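Local coordinates for kappa-carrageenase (Pseudoalteromonas carrageenovora, PDB 1DYP), which catalyses the endohydrolysis of beta-1,4 linkages between D-galactose 4-sulfate and 3,6-anhydro-D-galactose in kappa-carrageenans, through the catalytic domain described here, at residues R61-R66 against P81-S86; F117-T122 against S136-V141; H154-I159 against I204-D209. The protein carries 1 engineered substitution. All coordinates share one frame; numbering follows the deposited sequence.

Contact 1: R61-R66 against P81-S86; sequences RESHQR and PLYYTS
Tyr83 O serves two donors from 61-66. Glu62 N reaches it at 2.7 Å from above the carbonyl plane, and Arg61 NH1 adds a weak, bent bond at 3.0 Å. The same NH1 gives a straighter bond to Ser63 OG (2.8 Å, 164° at the hydrogen), which lies in the guanidinium plane, while Arg61 NE binds Lys251 O; a long, branched donor suits a place with so many acceptors. On the way there, Arg61 CD passes over the face of the Tyr84 ring, 4.0 Å from its centroid, and the phenol OH finds its own partner in Ser252 O.

His64 pairs with Leu82 through both backbone bonds, the one from Leu82 N to His64 O being practically linear (2.8 Å, 179°). Its CG sits between the backbone N and the carbonyl carbon (chi1 66°), which turns the ring back along its own strand and brings ND1 to Glu62 O at 2.9 Å, close to the ring plane. With NE2 bonded to Ser42 OG, both imidazole nitrogens are used, and Thr85 CG2 lies over one ring face. Thr85 OG1 stands 2.7 Å from Glu62 OE1 but is also near Asn47 OD1, and its one proton can serve either. Leu82 CD1 rests on one face of the Arg66 guanidinium, whose NH2 is bonded to Trp41 O.

Between the Arg61-Tyr84 and His64-Leu82 pairs the register slips by one residue. This is a beta bulge in the antiparallel hairpin of strands 54-70 and 75-95, part of the family 16 jelly-roll sandwich.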
loop_
_atom_site.group_PDB
_atom_site.type_symbol
_atom_site.label_atom_id
_atom_site.label_comp_id
_atom_site.label_asym_id
_atom_site.label_seq_id
_atom_site.Cartn_x
_atom_site.Cartn_y
_atom_site.Cartn_z
ATOM N N ARG A 61 -10.982 5.567 15.771
ATOM C CA ARG A 61 -12.424 5.487 15.647
ATOM C C ARG A 61 -12.767 6.974 15.654
ATOM O O ARG A 61 -12.533 7.668 16.645
ATOM C CB ARG A 61 -13.039 4.797 16.862
ATOM C CG ARG A 61 -14.556 4.887 16.920
ATOM C CD ARG A 61 -15.249 4.079 15.827
ATOM N NE ARG A 61 -16.695 4.168 15.998
ATOM C CZ ARG A 61 -17.439 5.192 15.593
ATOM N NH1 ARG A 61 -16.880 6.221 14.969
ATOM N NH2 ARG A 61 -18.740 5.211 15.860
ATOM N N GLU A 62 -13.286 7.468 14.536
ATOM C CA GLU A 62 -13.620 8.877 14.426
ATOM C C GLU A 62 -14.748 9.097 13.439
ATOM O O GLU A 62 -14.548 9.036 12.227
ATOM C CB GLU A 62 -12.380 9.672 13.999
ATOM C CG GLU A 62 -12.675 11.095 13.576
ATOM C CD GLU A 62 -11.433 11.962 13.494
ATOM O OE1 GLU A 62 -10.316 11.422 13.335
ATOM O OE2 GLU A 62 -11.587 13.198 13.580
ATOM N N SER A 63 -15.942 9.342 13.967
ATOM C CA SER A 63 -17.098 9.575 13.123
ATOM C C SER A 63 -16.940 10.871 12.356
ATOM O O SER A 63 -16.441 11.861 12.882
ATOM C CB SER A 63 -18.369 9.639 13.964
ATOM O OG SER A 63 -18.608 8.395 14.593
ATOM N N HIS A 64 -17.362 10.849 11.101
ATOM C CA HIS A 64 -17.289 12.022 10.249
ATOM C C HIS A 64 -18.069 11.710 8.989
ATOM O O HIS A 64 -18.611 10.614 8.836
ATOM C CB HIS A 64 -15.830 12.346 9.895
ATOM C CG HIS A 64 -15.159 11.310 9.044
ATOM N ND1 HIS A 64 -14.793 10.070 9.524
ATOM C CD2 HIS A 64 -14.773 11.339 7.747
ATOM C CE1 HIS A 64 -14.209 9.382 8.559
ATOM N NE2 HIS A 64 -14.183 10.129 7.470
ATOM N N GLN A 65 -18.142 12.681 8.093
ATOM C CA GLN A 65 -18.839 12.477 6.838
ATOM C C GLN A 65 -18.025 13.083 5.720
ATOM O O GLN A 65 -17.192 13.963 5.945
ATOM C CB GLN A 65 -20.231 13.122 6.864
ATOM C CG GLN A 65 -20.238 14.615 7.169
ATOM C CD GLN A 65 -19.668 15.474 6.051
ATOM O OE1 GLN A 65 -19.106 16.545 6.305
ATOM N NE2 GLN A 65 -19.823 15.025 4.809
ATOM N N ARG A 66 -18.257 12.581 4.515
ATOM C CA ARG A 66 -17.594 13.089 3.328
ATOM C C ARG A 66 -18.326 12.530 2.128
ATOM O O ARG A 66 -19.112 11.590 2.258
ATOM C CB ARG A 66 -16.117 12.669 3.274
ATOM C CG ARG A 66 -15.845 11.175 3.096
ATOM C CD ARG A 66 -14.412 10.987 2.600
ATOM N NE ARG A 66 -13.928 9.606 2.632
ATOM C CZ ARG A 66 -14.261 8.656 1.762
ATOM N NH1 ARG A 66 -15.099 8.914 0.765
ATOM N NH2 ARG A 66 -13.727 7.445 1.875
ATOM N N PRO A 81 -21.855 9.063 6.070
ATOM C CA PRO A 81 -21.224 8.798 7.363
ATOM C C PRO A 81 -20.182 7.684 7.353
ATOM O O PRO A 81 -20.432 6.583 6.862
ATOM C CB PRO A 81 -22.411 8.469 8.265
ATOM C CG PRO A 81 -23.366 7.819 7.321
ATOM C CD PRO A 81 -23.282 8.691 6.094
ATOM N N LEU A 82 -19.003 8.000 7.884
ATOM C CA LEU A 82 -17.917 7.039 8.000
ATOM C C LEU A 82 -17.532 7.014 9.470
ATOM O O LEU A 82 -17.873 7.930 10.221
ATOM C CB LEU A 82 -16.734 7.428 7.114
ATOM C CG LEU A 82 -17.057 7.332 5.615
ATOM C CD1 LEU A 82 -15.834 7.719 4.798
ATOM C CD2 LEU A 82 -17.505 5.908 5.267
ATOM N N TYR A 83 -16.801 5.988 9.884
ATOM C CA TYR A 83 -16.502 5.839 11.301
ATOM C C TYR A 83 -15.047 5.809 11.741
ATOM O O TYR A 83 -14.763 5.827 12.942
ATOM C CB TYR A 83 -17.221 4.582 11.786
ATOM C CG TYR A 83 -18.637 4.522 11.262
ATOM C CD1 TYR A 83 -19.634 5.328 11.806
ATOM C CD2 TYR A 83 -18.965 3.721 10.165
ATOM C CE1 TYR A 83 -20.918 5.344 11.269
ATOM C CE2 TYR A 83 -20.244 3.729 9.621
ATOM C CZ TYR A 83 -21.216 4.545 10.177
ATOM O OH TYR A 83 -22.483 4.564 9.636
ATOM N N TYR A 84 -14.130 5.770 10.782
ATOM C CA TYR A 84 -12.712 5.730 11.104
ATOM C C TYR A 84 -11.888 6.640 10.208
ATOM O O TYR A 84 -12.237 6.872 9.051
ATOM C CB TYR A 84 -12.161 4.302 10.964
ATOM C CG TYR A 84 -12.848 3.279 11.824
ATOM C CD1 TYR A 84 -14.046 2.690 11.421
ATOM C CD2 TYR A 84 -12.319 2.920 13.063
ATOM C CE1 TYR A 84 -14.703 1.767 12.233
ATOM C CE2 TYR A 84 -12.968 2.004 13.884
ATOM C CZ TYR A 84 -14.159 1.433 13.463
ATOM O OH TYR A 84 -14.812 0.534 14.279
ATOM N N THR A 85 -10.798 7.165 10.756
ATOM C CA THR A 85 -9.880 7.994 9.986
ATOM C C THR A 85 -8.548 7.273 10.106
ATOM O O THR A 85 -8.342 6.497 11.039
ATOM C CB THR A 85 -9.744 9.431 10.542
ATOM O OG1 THR A 85 -9.337 9.391 11.916
ATOM C CG2 THR A 85 -11.067 10.178 10.406
ATOM N N SER A 86 -7.649 7.492 9.159
ATOM C CA SER A 86 -6.369 6.810 9.240
ATOM C C SER A 86 -5.222 7.667 8.741
ATOM O O SER A 86 -5.409 8.838 8.405
ATOM C CB SER A 86 -6.420 5.494 8.466
ATOM O OG SER A 86 -5.355 4.650 8.865
#

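Contact 2: F117-T122 against S136-V141; sequences FWMYST and SEIDVV
Val140 lays CG2 over one face of the Phe117 ring, 4.0 Å from the centroid and displaced toward the rim, while its CG1 comes near the ring atoms CD2 and CE2. Trp118 covers one face of the Tyr120 ring with CH2, and its own indole is approached obliquely by two carboxylates, Glu137 OE2 and Asp139 OD1. These belong to the family 16 signature Glu-x-Asp-x-x-Glu, here interrupted by a classic beta bulge in which Val140 and Val141 both face Phe117. Glu137 is the nucleophile and Asp139 a further active-site residue. The extended chain of Glu137 (chi1 178°) runs out beside the indole, its CG 3.7 Å from Trp118 CE3, so a flat, rigid neighbour walls the carboxylate on that side; Tyr135 OH bonds to OE1. On the face it shares with Phe117, Met119, modelled as selenomethionine, packs CG against Ile138 CB at 3.8 Å, apolar bulk suited to the core.

At the Ser121-Ser136 end of the pair, Ser121 OG accepts the backbone N-H of Ser136 at 3.0 Å and donates to Thr122 O, with Arg223 NE as a further partner. With an alanine here, Ser136 N would probably be left without its acceptor and Arg223 NE would lose a mate.

At the bulge, Phe117 O takes a weak bond from Val140 N (2.8 Å) and a straighter one, in the carbonyl plane, from Val141 N at 3.1 Å.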
loop_
_atom_site.group_PDB
_atom_site.type_symbol
_atom_site.label_atom_id
_atom_site.label_comp_id
_atom_site.label_asym_id
_atom_site.label_seq_id
_atom_site.Cartn_x
_atom_site.Cartn_y
_atom_site.Cartn_z
ATOM N N PHE A 117 2.439 -1.113 2.444
ATOM C CA PHE A 117 3.583 -0.457 1.835
ATOM C C PHE A 117 3.334 -0.803 0.376
ATOM O O PHE A 117 3.337 -1.972 -0.011
ATOM C CB PHE A 117 4.893 -1.057 2.352
ATOM C CG PHE A 117 6.125 -0.509 1.685
ATOM C CD1 PHE A 117 6.208 0.832 1.315
ATOM C CD2 PHE A 117 7.216 -1.335 1.453
ATOM C CE1 PHE A 117 7.361 1.341 0.720
ATOM C CE2 PHE A 117 8.375 -0.841 0.862
ATOM C CZ PHE A 117 8.449 0.501 0.494
ATOM N N TRP A 118 3.089 0.220 -0.429
ATOM C CA TRP A 118 2.756 0.001 -1.823
ATOM C C TRP A 118 3.037 1.235 -2.659
ATOM O O TRP A 118 3.546 2.235 -2.162
ATOM C CB TRP A 118 1.269 -0.363 -1.917
ATOM C CG TRP A 118 0.355 0.659 -1.272
ATOM C CD1 TRP A 118 0.413 1.118 0.012
ATOM C CD2 TRP A 118 -0.747 1.337 -1.888
ATOM N NE1 TRP A 118 -0.582 2.042 0.235
ATOM C CE2 TRP A 118 -1.308 2.195 -0.916
ATOM C CE3 TRP A 118 -1.316 1.301 -3.166
ATOM C CZ2 TRP A 118 -2.411 3.013 -1.181
ATOM C CZ3 TRP A 118 -2.418 2.116 -3.432
ATOM C CH2 TRP A 118 -2.950 2.959 -2.441
HETATM N N MSE A 119 2.717 1.148 -3.939
HETATM C CA MSE A 119 2.905 2.274 -4.839
HETATM C C MSE A 119 1.835 2.180 -5.910
HETATM O O MSE A 119 1.450 1.086 -6.330
HETATM C CB MSE A 119 4.313 2.261 -5.454
HETATM C CG MSE A 119 4.658 1.027 -6.275
HETATM SE SE MSE A 119 6.541 0.963 -6.731
HETATM C CE MSE A 119 7.160 -0.059 -5.204
ATOM N N TYR A 120 1.332 3.329 -6.335
ATOM C CA TYR A 120 0.291 3.332 -7.341
ATOM C C TYR A 120 0.369 4.564 -8.209
ATOM O O TYR A 120 0.877 5.605 -7.794
ATOM C CB TYR A 120 -1.094 3.243 -6.685
ATOM C CG TYR A 120 -1.510 4.454 -5.872
ATOM C CD1 TYR A 120 -0.845 4.797 -4.693
ATOM C CD2 TYR A 120 -2.602 5.230 -6.261
ATOM C CE1 TYR A 120 -1.265 5.879 -3.918
ATOM C CE2 TYR A 120 -3.028 6.312 -5.498
ATOM C CZ TYR A 120 -2.359 6.631 -4.328
ATOM O OH TYR A 120 -2.795 7.694 -3.563
ATOM N N SER A 121 -0.146 4.425 -9.421
ATOM C CA SER A 121 -0.148 5.510 -10.382
ATOM C C SER A 121 -1.510 6.171 -10.404
ATOM O O SER A 121 -2.442 5.746 -9.721
ATOM C CB SER A 121 0.138 4.966 -11.781
ATOM O OG SER A 121 -0.967 4.202 -12.247
ATOM N N THR A 122 -1.603 7.234 -11.188
ATOM C CA THR A 122 -2.861 7.924 -11.372
ATOM C C THR A 122 -3.553 7.036 -12.399
ATOM O O THR A 122 -2.912 6.176 -13.009
ATOM C CB THR A 122 -2.635 9.307 -11.984
ATOM O OG1 THR A 122 -1.708 9.190 -13.070
ATOM C CG2 THR A 122 -2.081 10.267 -10.947
ATOM N N SER A 136 -1.399 1.271 -12.666
ATOM C CA SER A 136 -0.434 0.295 -12.168
ATOM C C SER A 136 -0.294 0.446 -10.658
ATOM O O SER A 136 -0.134 1.555 -10.150
ATOM C CB SER A 136 0.942 0.505 -12.805
ATOM O OG SER A 136 0.910 0.326 -14.209
ATOM N N GLU A 137 -0.345 -0.675 -9.948
ATOM C CA GLU A 137 -0.205 -0.667 -8.499
ATOM C C GLU A 137 0.602 -1.872 -8.052
ATOM O O GLU A 137 0.268 -3.008 -8.385
ATOM C CB GLU A 137 -1.578 -0.718 -7.823
ATOM C CG GLU A 137 -1.522 -0.753 -6.295
ATOM C CD GLU A 137 -2.880 -1.007 -5.665
ATOM O OE1 GLU A 137 -3.897 -0.614 -6.272
ATOM O OE2 GLU A 137 -2.936 -1.584 -4.558
ATOM N N ILE A 138 1.679 -1.618 -7.319
ATOM C CA ILE A 138 2.504 -2.697 -6.792
ATOM C C ILE A 138 2.401 -2.627 -5.277
ATOM O O ILE A 138 2.732 -1.612 -4.668
ATOM C CB ILE A 138 3.987 -2.563 -7.196
ATOM C CG1 ILE A 138 4.131 -2.683 -8.715
ATOM C CG2 ILE A 138 4.801 -3.664 -6.508
ATOM C CD1 ILE A 138 5.567 -2.577 -9.222
ATOM N N ASP A 139 1.920 -3.704 -4.672
ATOM C CA ASP A 139 1.779 -3.746 -3.225
ATOM C C ASP A 139 2.955 -4.525 -2.659
ATOM O O ASP A 139 3.019 -5.746 -2.791
ATOM C CB ASP A 139 0.453 -4.409 -2.878
ATOM C CG ASP A 139 -0.707 -3.746 -3.580
ATOM O OD1 ASP A 139 -0.982 -2.567 -3.273
ATOM O OD2 ASP A 139 -1.321 -4.389 -4.457
ATOM N N VAL A 140 3.897 -3.815 -2.043
ATOM C CA VAL A 140 5.073 -4.474 -1.482
ATOM C C VAL A 140 4.600 -5.446 -0.415
ATOM O O VAL A 140 5.053 -6.587 -0.348
ATOM C CB VAL A 140 6.049 -3.455 -0.883
ATOM C CG1 VAL A 140 7.301 -4.170 -0.388
ATOM C CG2 VAL A 140 6.410 -2.416 -1.935
ATOM N N VAL A 141 3.683 -4.981 0.422
ATOM C CA VAL A 141 3.094 -5.831 1.439
ATOM C C VAL A 141 1.815 -5.216 1.979
ATOM O O VAL A 141 1.681 -3.997 2.072
ATOM C CB VAL A 141 4.051 -6.097 2.640
ATOM C CG1 VAL A 141 4.314 -4.809 3.415
ATOM C CG2 VAL A 141 3.435 -7.145 3.558
#

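Contact 3: H154-I159 against I204-D209; sequences HDLHNI and ITWYVD
Ile204 and Leu156 reach toward each other tip to tip, methyl CD1 of the isoleucine lying 3.9 Å from CD2 of the leucine. Branched aliphatic chains suit this buried spot, where their methyls pack against each other and against the indole of Trp206. The other branch of Ile204 turns to its own strand: CG2 lies against one face of that indole, near the rim.

Trp206, two residues on, is the centre of the contact. Its opposite face takes the backbone and CB of His154, with CB 3.6 Å from the centroid of the five-membered ring and only 3.3 Å from CD1. His154 O sits over that same face but nearer the rim, and is bonded to Asn180 ND2. Leu156 meets the six-membered ring at its edge: CG lies in the indole plane, and CD2 is 3.5 Å from CZ2. The indole is thus sandwiched and also stopped at its far end, and its single polar atom is accounted for, since NE1 binds Asp139 O. This is core packing in the jelly-roll beta sandwich of family 16 hydrolases. Strand 203-208 belongs with strands 193-199 and 211-217, strand 151-162 with strand 133-139. The two segments share no backbone bonds; side chains of 204-209 pack against both side chains and backbone of 154-156.

The imidazole of His154 and the indole slide past each other in opposite directions, with ring planes 66° apart. With CG anti to the carbonyl carbon (chi1 -50°), the imidazole swings onward to Val208, whose CG2 lies 3.5 Å from His154 CE1, the two side chains crossing at about a right angle. A small beta-branched residue leaves room for the ring, while Val140 O and Ser152 OG satisfy ND1 and NE2.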
loop_
_atom_site.group_PDB
_atom_site.type_symbol
_atom_site.label_atom_id
_atom_site.label_comp_id
_atom_site.label_asym_id
_atom_site.label_seq_id
_atom_site.Cartn_x
_atom_site.Cartn_y
_atom_site.Cartn_z
ATOM N N HIS A 154 1.316 -9.859 -1.004
ATOM C CA HIS A 154 2.319 -9.120 -1.774
ATOM C C HIS A 154 1.714 -9.186 -3.159
ATOM O O HIS A 154 2.078 -10.027 -3.982
ATOM C CB HIS A 154 3.644 -9.870 -1.658
ATOM C CG HIS A 154 4.010 -10.202 -0.242
ATOM N ND1 HIS A 154 4.701 -9.334 0.574
ATOM C CD2 HIS A 154 3.712 -11.273 0.532
ATOM C CE1 HIS A 154 4.810 -9.848 1.788
ATOM N NE2 HIS A 154 4.214 -11.024 1.788
ATOM N N ASP A 155 0.748 -8.300 -3.383
ATOM C CA ASP A 155 -0.021 -8.278 -4.618
ATOM C C ASP A 155 0.227 -7.179 -5.654
ATOM O O ASP A 155 1.074 -6.288 -5.493
ATOM C CB ASP A 155 -1.504 -8.247 -4.257
ATOM C CG ASP A 155 -1.918 -9.420 -3.408
ATOM O OD1 ASP A 155 -1.278 -10.485 -3.540
ATOM O OD2 ASP A 155 -2.875 -9.290 -2.619
ATOM N N LEU A 156 -0.561 -7.259 -6.722
ATOM C CA LEU A 156 -0.529 -6.318 -7.835
ATOM C C LEU A 156 -1.961 -6.009 -8.262
ATOM O O LEU A 156 -2.832 -6.877 -8.221
ATOM C CB LEU A 156 0.203 -6.930 -9.026
ATOM C CG LEU A 156 1.669 -7.324 -8.865
ATOM C CD1 LEU A 156 2.116 -8.072 -10.110
ATOM C CD2 LEU A 156 2.524 -6.082 -8.644
ATOM N N HIS A 157 -2.193 -4.763 -8.662
ATOM C CA HIS A 157 -3.496 -4.326 -9.149
ATOM C C HIS A 157 -3.224 -3.524 -10.412
ATOM O O HIS A 157 -2.184 -2.879 -10.526
ATOM C CB HIS A 157 -4.204 -3.413 -8.145
ATOM C CG HIS A 157 -4.578 -4.085 -6.861
ATOM N ND1 HIS A 157 -3.651 -4.447 -5.908
ATOM C CD2 HIS A 157 -5.787 -4.433 -6.361
ATOM C CE1 HIS A 157 -4.273 -4.986 -4.875
ATOM N NE2 HIS A 157 -5.571 -4.990 -5.125
ATOM N N ASN A 158 -4.152 -3.559 -11.359
ATOM C CA ASN A 158 -3.968 -2.809 -12.592
ATOM C C ASN A 158 -5.233 -2.754 -13.421
ATOM O O ASN A 158 -6.182 -3.498 -13.184
ATOM C CB ASN A 158 -2.867 -3.441 -13.453
ATOM C CG ASN A 158 -3.217 -4.850 -13.909
ATOM O OD1 ASN A 158 -3.162 -5.792 -13.127
ATOM N ND2 ASN A 158 -3.588 -4.992 -15.182
ATOM N N ILE A 159 -5.225 -1.845 -14.389
ATOM C CA ILE A 159 -6.313 -1.701 -15.338
ATOM C C ILE A 159 -5.634 -1.789 -16.696
ATOM O O ILE A 159 -4.744 -0.993 -17.004
ATOM C CB ILE A 159 -7.017 -0.338 -15.247
ATOM C CG1 ILE A 159 -7.754 -0.210 -13.915
ATOM C CG2 ILE A 159 -8.002 -0.197 -16.413
ATOM C CD1 ILE A 159 -8.392 1.151 -13.703
ATOM N N ILE A 204 9.125 -8.639 -11.034
ATOM C CA ILE A 204 8.813 -8.010 -9.762
ATOM C C ILE A 204 9.055 -9.122 -8.745
ATOM O O ILE A 204 8.467 -10.202 -8.841
ATOM C CB ILE A 204 7.345 -7.540 -9.696
ATOM C CG1 ILE A 204 7.053 -6.602 -10.869
ATOM C CG2 ILE A 204 7.088 -6.812 -8.374
ATOM C CD1 ILE A 204 5.603 -6.197 -10.987
ATOM N N THR A 205 9.945 -8.864 -7.794
ATOM C CA THR A 205 10.301 -9.845 -6.779
ATOM C C THR A 205 10.101 -9.255 -5.392
ATOM O O THR A 205 10.636 -8.195 -5.078
ATOM C CB THR A 205 11.768 -10.275 -6.937
ATOM O OG1 THR A 205 11.975 -10.746 -8.274
ATOM C CG2 THR A 205 12.118 -11.383 -5.945
ATOM N N TRP A 206 9.330 -9.953 -4.566
ATOM C CA TRP A 206 9.026 -9.497 -3.211
ATOM C C TRP A 206 9.875 -10.189 -2.154
ATOM O O TRP A 206 10.190 -11.374 -2.272
ATOM C CB TRP A 206 7.554 -9.750 -2.889
ATOM C CG TRP A 206 6.560 -8.882 -3.610
ATOM C CD1 TRP A 206 5.869 -7.830 -3.082
ATOM C CD2 TRP A 206 6.046 -9.071 -4.940
ATOM N NE1 TRP A 206 4.946 -7.364 -3.986
ATOM C CE2 TRP A 206 5.031 -8.105 -5.135
ATOM C CE3 TRP A 206 6.336 -9.965 -5.981
ATOM C CZ2 TRP A 206 4.301 -8.009 -6.329
ATOM C CZ3 TRP A 206 5.605 -9.868 -7.175
ATOM C CH2 TRP A 206 4.601 -8.897 -7.332
ATOM N N TYR A 207 10.209 -9.443 -1.105
ATOM C CA TYR A 207 11.031 -9.958 -0.017
ATOM C C TYR A 207 10.460 -9.639 1.357
ATOM O O TYR A 207 9.831 -8.606 1.556
ATOM C CB TYR A 207 12.436 -9.351 -0.065
ATOM C CG TYR A 207 13.187 -9.544 -1.360
ATOM C CD1 TYR A 207 12.872 -8.794 -2.492
ATOM C CD2 TYR A 207 14.224 -10.469 -1.447
ATOM C CE1 TYR A 207 13.578 -8.961 -3.684
ATOM C CE2 TYR A 207 14.937 -10.646 -2.636
ATOM C CZ TYR A 207 14.608 -9.889 -3.746
ATOM O OH TYR A 207 15.313 -10.053 -4.916
ATOM N N VAL A 208 10.698 -10.542 2.301
ATOM C CA VAL A 208 10.288 -10.353 3.688
ATOM C C VAL A 208 11.472 -10.846 4.512
ATOM O O VAL A 208 11.828 -12.022 4.460
ATOM C CB VAL A 208 9.030 -11.159 4.055
ATOM C CG1 VAL A 208 8.737 -11.006 5.546
ATOM C CG2 VAL A 208 7.837 -10.659 3.253
ATOM N N ASP A 209 12.089 -9.936 5.257
ATOM C CA ASP A 209 13.254 -10.273 6.064
ATOM C C ASP A 209 14.308 -11.018 5.239
ATOM O O ASP A 209 14.903 -11.997 5.697
ATOM C CB ASP A 209 12.851 -11.098 7.294
ATOM C CG ASP A 209 12.229 -10.246 8.395
ATOM O OD1 ASP A 209 12.322 -9.004 8.323
ATOM O OD2 ASP A 209 11.657 -10.818 9.347
#

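Overall arrangement
The three contacts follow one another along the chain, each closing before the next opens. Contacts 2 and 3 are close neighbours, with centres 8 Å apart: strand 133-139 of contact 2 pairs with strand 151-162 of contact 3, Asp139 N lying 2.8 Å from Asp155 O, and Trp206 comes in from the other segment. Contact 3 therefore lies next to the catalytic strand, one of its strands beside it in the sheet. Contact 1 stands apart, its centre about 24 Å from that of contact 2 and about 29 Å from that of contact 3, on the other side of the chain's centre from the latter. It lies in a partly buried hairpin about 20 Å from that centre, in the same catalytic domain.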